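Local coordinates for protein histone-lysine N-methyltransferase SETMAR (Homo sapiens, PDB 3F2K) that joins a histone H3 lysine methyltransferase to a DNA-binding mariner transposase domain, the part described here, and acts in DNA double-strand break repair and replication fork restart, at residues Thr36-Trp41 with Asp160-Asn165; Ile126-Asn131 with Leu152-Tyr157. One frame throughout, in Å; residues are numbered along the deposited sequence. Where two conformers were deposited one is given.

Contact 1: Thr36-Trp41 with Asp160-Asn165. With MG (magnesium ion), chain D.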
loop_
_atom_site.group_PDB
_atom_site.type_symbol
_atom_site.label_atom_id
_atom_site.label_comp_id
_atom_site.label_asym_id
_atom_site.label_seq_id
_atom_site.Cartn_x
_atom_site.Cartn_y
_atom_site.Cartn_z
ATOM N N THR A 36 -3.005 3.217 -2.906
ATOM C CA THR A 36 -2.252 2.795 -1.774
ATOM C C THR A 36 -1.081 1.894 -2.151
ATOM O O THR A 36 -1.099 1.177 -3.213
ATOM C CB THR A 36 -3.220 2.107 -0.726
ATOM O OG1 THR A 36 -2.613 2.093 0.576
ATOM C CG2 THR A 36 -3.680 0.711 -1.152
ATOM N N CYS A 37 -0.110 1.803 -1.247
ATOM C CA CYS A 37 1.085 1.031 -1.578
ATOM C C CYS A 37 1.778 0.574 -0.336
ATOM O O CYS A 37 1.432 1.026 0.756
ATOM C CB CYS A 37 2.046 1.904 -2.378
ATOM S SG CYS A 37 2.803 3.221 -1.438
ATOM N N ASP A 38 2.773 -0.288 -0.549
ATOM C CA ASP A 38 3.709 -0.697 0.472
ATOM C C ASP A 38 4.824 -1.473 -0.204
ATOM O O ASP A 38 4.688 -2.027 -1.326
ATOM C CB ASP A 38 3.038 -1.565 1.586
ATOM C CG ASP A 38 3.848 -1.552 2.914
ATOM O OD1 ASP A 38 4.672 -0.617 3.083
ATOM O OD2 ASP A 38 3.627 -2.452 3.735
ATOM N N GLU A 39 5.888 -1.580 0.553
ATOM C CA GLU A 39 7.099 -2.323 0.157
ATOM C C GLU A 39 7.079 -3.650 0.925
ATOM O O GLU A 39 6.652 -3.736 2.106
ATOM C CB GLU A 39 8.346 -1.489 0.513
ATOM C CG GLU A 39 8.619 -0.226 -0.386
ATOM C CD GLU A 39 7.868 1.046 0.102
ATOM O OE1 GLU A 39 7.125 0.976 1.090
ATOM O OE2 GLU A 39 8.100 2.115 -0.500
ATOM N N LYS A 40 7.558 -4.691 0.260
ATOM C CA LYS A 40 7.824 -5.959 0.959
ATOM C C LYS A 40 9.074 -6.668 0.397
ATOM O O LYS A 40 9.276 -6.744 -0.799
ATOM C CB LYS A 40 6.594 -6.888 0.835
ATOM C CG LYS A 40 6.806 -8.344 1.198
ATOM C CD LYS A 40 5.502 -9.095 1.180
ATOM C CE LYS A 40 5.743 -10.578 1.436
ATOM N NZ LYS A 40 5.920 -10.623 2.902
ATOM N N TRP A 41 9.903 -7.188 1.291
ATOM C CA TRP A 41 10.917 -8.174 0.869
ATOM C C TRP A 41 10.346 -9.591 0.647
ATOM O O TRP A 41 9.796 -10.236 1.581
ATOM C CB TRP A 41 12.086 -8.200 1.895
ATOM C CG TRP A 41 12.882 -6.934 1.903
ATOM C CD1 TRP A 41 12.741 -5.891 2.758
ATOM C CD2 TRP A 41 13.898 -6.548 0.956
ATOM N NE1 TRP A 41 13.613 -4.887 2.420
ATOM C CE2 TRP A 41 14.344 -5.270 1.327
ATOM C CE3 TRP A 41 14.485 -7.174 -0.151
ATOM C CZ2 TRP A 41 15.364 -4.586 0.614
ATOM C CZ3 TRP A 41 15.488 -6.509 -0.859
ATOM C CH2 TRP A 41 15.904 -5.219 -0.488
ATOM N N ASP A 160 -1.810 -2.709 10.294
ATOM C CA ASP A 160 -3.181 -3.240 10.313
ATOM C C ASP A 160 -4.171 -2.216 9.717
ATOM O O ASP A 160 -5.401 -2.483 9.637
ATOM C CB ASP A 160 -3.623 -3.587 11.777
ATOM C CG ASP A 160 -3.425 -2.440 12.764
ATOM O OD1 ASP A 160 -2.626 -1.513 12.476
ATOM O OD2 ASP A 160 -4.060 -2.476 13.884
ATOM N N LEU A 161 -3.657 -1.001 9.456
ATOM C CA LEU A 161 -4.466 0.074 8.835
ATOM C C LEU A 161 -3.934 0.408 7.415
ATOM O O LEU A 161 -4.404 1.348 6.782
ATOM C CB LEU A 161 -4.500 1.328 9.696
ATOM C CG LEU A 161 -5.131 1.112 11.100
ATOM C CD1 LEU A 161 -5.088 2.493 11.856
ATOM C CD2 LEU A 161 -6.540 0.496 11.083
ATOM N N LEU A 162 -3.011 -0.410 6.919
ATOM C CA LEU A 162 -2.315 -0.134 5.648
ATOM C C LEU A 162 -2.792 -1.261 4.723
ATOM O O LEU A 162 -2.369 -2.374 4.887
ATOM C CB LEU A 162 -0.778 -0.219 5.903
ATOM C CG LEU A 162 0.166 0.234 4.812
ATOM C CD1 LEU A 162 -0.023 1.743 4.442
ATOM C CD2 LEU A 162 1.629 -0.080 5.251
ATOM N N PRO A 163 -3.705 -1.001 3.795
ATOM C CA PRO A 163 -4.264 -2.136 3.048
ATOM C C PRO A 163 -3.303 -3.031 2.248
ATOM O O PRO A 163 -3.605 -4.216 2.065
ATOM C CB PRO A 163 -5.354 -1.506 2.137
ATOM C CG PRO A 163 -5.708 -0.166 2.874
ATOM C CD PRO A 163 -4.339 0.303 3.434
ATOM N N THR A 164 -2.179 -2.497 1.745
ATOM C CA THR A 164 -1.305 -3.355 1.008
ATOM C C THR A 164 -0.799 -4.438 1.957
ATOM O O THR A 164 -0.630 -5.589 1.570
ATOM C CB THR A 164 -0.128 -2.600 0.405
ATOM O OG1 THR A 164 -0.669 -1.520 -0.374
ATOM C CG2 THR A 164 0.742 -3.529 -0.478
ATOM N N ASN A 165 -0.583 -4.037 3.202
ATOM C CA ASN A 165 -0.044 -4.980 4.169
ATOM C C ASN A 165 -1.120 -5.975 4.689
ATOM O O ASN A 165 -0.920 -7.198 4.592
ATOM C CB ASN A 165 0.601 -4.175 5.295
ATOM C CG ASN A 165 1.633 -4.960 5.981
ATOM O OD1 ASN A 165 1.315 -5.729 6.863
ATOM N ND2 ASN A 165 2.878 -4.790 5.562
HETATM MG MG MG D . 5.998 -0.316 4.807
HETATM O O HOH W 1 -1.130 0.220 1.653
HETATM O O HOH W 2 4.732 -1.716 5.947
HETATM O O HOH W 3 7.147 1.148 3.712
HETATM O O HOH W 4 7.190 -1.773 4.027
HETATM O O HOH W 5 7.362 -0.033 6.455
#
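Thr36 meets the start of helix 163-176, its OG1 3.8 Å from Pro163 CD. That OG1 is also hydrogen-bonded to Leu128 O of neighbouring strand 126-128. A water donates hydrogen bonds to Thr36 OG1 and Cys37 O and accepts one from Thr164 N, tying strand to helix. Cys37 C lies 3.2 Å from Thr164 OG1, whose hydroxyl is hydrogen-bonded to Trp79 NE1. Asp38 CG is anti to the backbone N (chi1 -158°), which sends the carboxylate past Thr164 toward the magnesium ion. Asp38 CB rests 3.5 Å from Thr164 CB, and Leu162 CD2 crosses the carboxylate at 3.5 Å from Asp38 OD2. Asp38 OD1 binds magnesium at 2.2 Å. Asp38 OD2 receives a straight hydrogen bond from Asn165 ND2 (3.1 Å, 164°), with the two flat groups turned 53° apart. A metal-bound water also donates to OD2. With an alanine in place of Asn165 the amide is gone, and Asp38 OD2 is likely to rely more on its water, the carboxylate less firmly set. Glu39 OE1 and O each hold a further metal-bound water. The helix start thus packs on strand 34-43, beside Trp79 of strand 72-80, with Leu210 of helix 202-219 against Pro163.

Contact 2: Ile126-Asn131 with Leu152-Tyr157. With MG (magnesium ion), chain D.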
loop_
_atom_site.group_PDB
_atom_site.type_symbol
_atom_site.label_atom_id
_atom_site.label_comp_id
_atom_site.label_asym_id
_atom_site.label_seq_id
_atom_site.Cartn_x
_atom_site.Cartn_y
_atom_site.Cartn_z
ATOM N N ILE A 126 -5.811 10.187 -3.772
ATOM C CA ILE A 126 -5.395 10.374 -2.383
ATOM C C ILE A 126 -4.460 9.220 -2.068
ATOM O O ILE A 126 -4.817 8.078 -2.236
ATOM C CB ILE A 126 -6.642 10.293 -1.405
ATOM C CG1 ILE A 126 -7.676 11.397 -1.723
ATOM C CG2 ILE A 126 -6.139 10.377 0.094
ATOM C CD1 ILE A 126 -9.011 11.200 -0.923
ATOM N N LEU A 127 -3.211 9.502 -1.708
ATOM C CA LEU A 127 -2.276 8.393 -1.514
ATOM C C LEU A 127 -2.281 7.996 -0.036
ATOM O O LEU A 127 -2.202 8.881 0.861
ATOM C CB LEU A 127 -0.861 8.817 -1.961
ATOM C CG LEU A 127 0.180 7.760 -1.717
ATOM C CD1 LEU A 127 -0.098 6.447 -2.539
ATOM C CD2 LEU A 127 1.533 8.352 -2.122
ATOM N N LEU A 128 -2.398 6.672 0.212
ATOM C CA LEU A 128 -2.269 6.110 1.577
ATOM C C LEU A 128 -1.014 5.258 1.572
ATOM O O LEU A 128 -0.930 4.231 0.913
ATOM C CB LEU A 128 -3.469 5.185 1.812
ATOM C CG LEU A 128 -3.588 4.434 3.162
ATOM C CD1 LEU A 128 -3.095 5.186 4.288
ATOM C CD2 LEU A 128 -5.111 3.867 3.228
ATOM N N HIS A 129 -0.030 5.719 2.329
ATOM C CA HIS A 129 1.210 5.020 2.442
ATOM C C HIS A 129 1.804 5.284 3.843
ATOM O O HIS A 129 1.430 6.230 4.524
ATOM C CB HIS A 129 2.206 5.355 1.270
ATOM C CG HIS A 129 2.772 6.747 1.205
ATOM N ND1 HIS A 129 2.329 7.852 1.918
ATOM C CD2 HIS A 129 3.754 7.221 0.387
ATOM C CE1 HIS A 129 3.034 8.917 1.562
ATOM N NE2 HIS A 129 3.911 8.553 0.652
ATOM N N ASP A 130 2.734 4.436 4.233
ATOM C CA ASP A 130 3.264 4.504 5.598
ATOM C C ASP A 130 4.396 5.530 5.686
ATOM O O ASP A 130 4.717 6.212 4.693
ATOM C CB ASP A 130 3.598 3.090 6.149
ATOM C CG ASP A 130 4.761 2.410 5.443
ATOM O OD1 ASP A 130 5.634 3.091 4.842
ATOM O OD2 ASP A 130 4.846 1.143 5.535
ATOM N N ASN A 131 4.950 5.703 6.877
ATOM C CA ASN A 131 5.931 6.766 7.059
ATOM C C ASN A 131 7.384 6.375 6.828
ATOM O O ASN A 131 8.290 7.007 7.406
ATOM C CB ASN A 131 5.732 7.344 8.449
ATOM C CG ASN A 131 6.290 6.434 9.544
ATOM O OD1 ASN A 131 6.786 5.309 9.288
ATOM N ND2 ASN A 131 6.278 6.941 10.763
ATOM N N LEU A 152 -3.079 10.881 2.721
ATOM C CA LEU A 152 -3.968 10.553 3.820
ATOM C C LEU A 152 -3.144 10.432 5.130
ATOM O O LEU A 152 -1.972 9.932 5.111
ATOM C CB LEU A 152 -4.760 9.289 3.465
ATOM C CG LEU A 152 -6.101 8.999 4.098
ATOM C CD1 LEU A 152 -7.147 10.102 3.733
ATOM C CD2 LEU A 152 -6.538 7.557 3.731
ATOM N N PRO A 153 -3.662 11.025 6.224
ATOM C CA PRO A 153 -3.051 10.856 7.511
ATOM C C PRO A 153 -2.890 9.325 7.761
ATOM O O PRO A 153 -3.805 8.568 7.476
ATOM C CB PRO A 153 -4.142 11.442 8.496
ATOM C CG PRO A 153 -4.860 12.456 7.625
ATOM C CD PRO A 153 -4.906 11.840 6.291
ATOM N N HIS A 154 -1.751 8.915 8.272
ATOM C CA HIS A 154 -1.538 7.483 8.630
ATOM C C HIS A 154 -0.729 7.407 9.921
ATOM O O HIS A 154 0.305 8.061 10.026
ATOM C CB HIS A 154 -0.735 6.751 7.551
ATOM C CG HIS A 154 -0.710 5.265 7.777
ATOM N ND1 HIS A 154 0.384 4.604 8.294
ATOM C CD2 HIS A 154 -1.689 4.345 7.665
ATOM C CE1 HIS A 154 0.097 3.313 8.414
ATOM N NE2 HIS A 154 -1.154 3.131 8.045
ATOM N N PRO A 155 -1.248 6.686 10.944
ATOM C CA PRO A 155 -0.506 6.651 12.210
ATOM C C PRO A 155 0.649 5.664 12.207
ATOM O O PRO A 155 0.571 4.612 11.549
ATOM C CB PRO A 155 -1.574 6.188 13.240
ATOM C CG PRO A 155 -2.595 5.353 12.441
ATOM C CD PRO A 155 -2.544 5.982 11.001
ATOM N N PRO A 156 1.748 5.987 12.902
ATOM C CA PRO A 156 2.875 5.096 12.947
ATOM C C PRO A 156 2.489 3.730 13.531
ATOM O O PRO A 156 1.470 3.611 14.213
ATOM C CB PRO A 156 3.888 5.865 13.836
ATOM C CG PRO A 156 3.498 7.343 13.543
ATOM C CD PRO A 156 2.031 7.291 13.537
ATOM N N TYR A 157 3.308 2.718 13.232
ATOM C CA TYR A 157 3.135 1.375 13.747
ATOM C C TYR A 157 1.790 0.781 13.495
ATOM O O TYR A 157 1.234 0.131 14.373
ATOM C CB TYR A 157 3.510 1.354 15.247
ATOM C CG TYR A 157 4.922 1.806 15.450
ATOM C CD1 TYR A 157 5.990 0.976 15.105
ATOM C CD2 TYR A 157 5.199 3.089 15.936
ATOM C CE1 TYR A 157 7.319 1.405 15.280
ATOM C CE2 TYR A 157 6.514 3.531 16.090
ATOM C CZ TYR A 157 7.550 2.684 15.780
ATOM O OH TYR A 157 8.842 3.116 15.953
HETATM MG MG MG D . 5.998 -0.316 4.807
HETATM O O HOH W 6 -0.615 8.158 3.807
HETATM O O HOH W 3 7.147 1.148 3.712
HETATM O O HOH W 7 5.556 3.109 11.706
HETATM O O HOH W 5 7.362 -0.033 6.455
HETATM O O HOH W 4 7.190 -1.773 4.027
HETATM O O HOH W 2 4.732 -1.716 5.947
#
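Leu152 N donates a nearly straight hydrogen bond to Leu127 O (2.9 Å, 176°). This is the direct backbone link between the two segments, which run the same way, 17° apart. The side chain of Leu152 spreads over its neighbours. Its CD1 touches Ile126 CG2 at 3.8 Å and its CD2 touches Leu128 CD2 at 4.0 Å. Leu128 CD1 meets His154 CD2 at 3.8 Å, the two side chains crossing at about a right angle. His154 ND1 lies 3.9 Å from Asp130 CA, so the ring packs on the backbone of the metal ligand. At the outer end Asn131 ND2 lies across Pro156 CG.

One step further out, a water accepts from His129 N and donates to Leu152 O. It stands where a parallel pair would otherwise bond directly. Another water links Tyr157 N to Asn131 OD1, the latter bond weak. Leu152 also packs on Leu21 of helix 8-27 and Ile34 of strand 34-43. Asp130 CG sits between the backbone N and the carbonyl carbon (chi1 68°), which leads the carboxylate away from 152-157. Asp130 OD2 binds magnesium at 2.0 Å. Asp130 OD1 accepts hydrogen bonds from a metal-bound water and from Ala132 N. Each carboxylate oxygen therefore has its own task, consistent with a fixed ligand. The contact itself is largely apolar and backbone-based, and within these two segments the metal is bound by Asp130.

How the contacts relate
Contacts 1 and 2 lie about 10 Å apart, centre to centre, and build one magnesium site. Neighbouring parallel strands 34-43 and 126-128 bring Asp38 OD1 within 3.0 Å of Asp130 OD2. The shared cation bridges these like charges, and four waters complete six ligands. Leu162 CD2 of contact 1 lies 3.5 Å from Asp130 OD2 and so packs against both carboxylates. A probable hydrogen bond of 2.7 Å from Thr36 OG1 to Leu128 O also joins the two strands. This is the RNase H-like core of a mariner transposase. Asn165 follows Asp130 at the DD34D spacing, consistent with the Asp-to-Asn change to which the lost transposase activity is attributed.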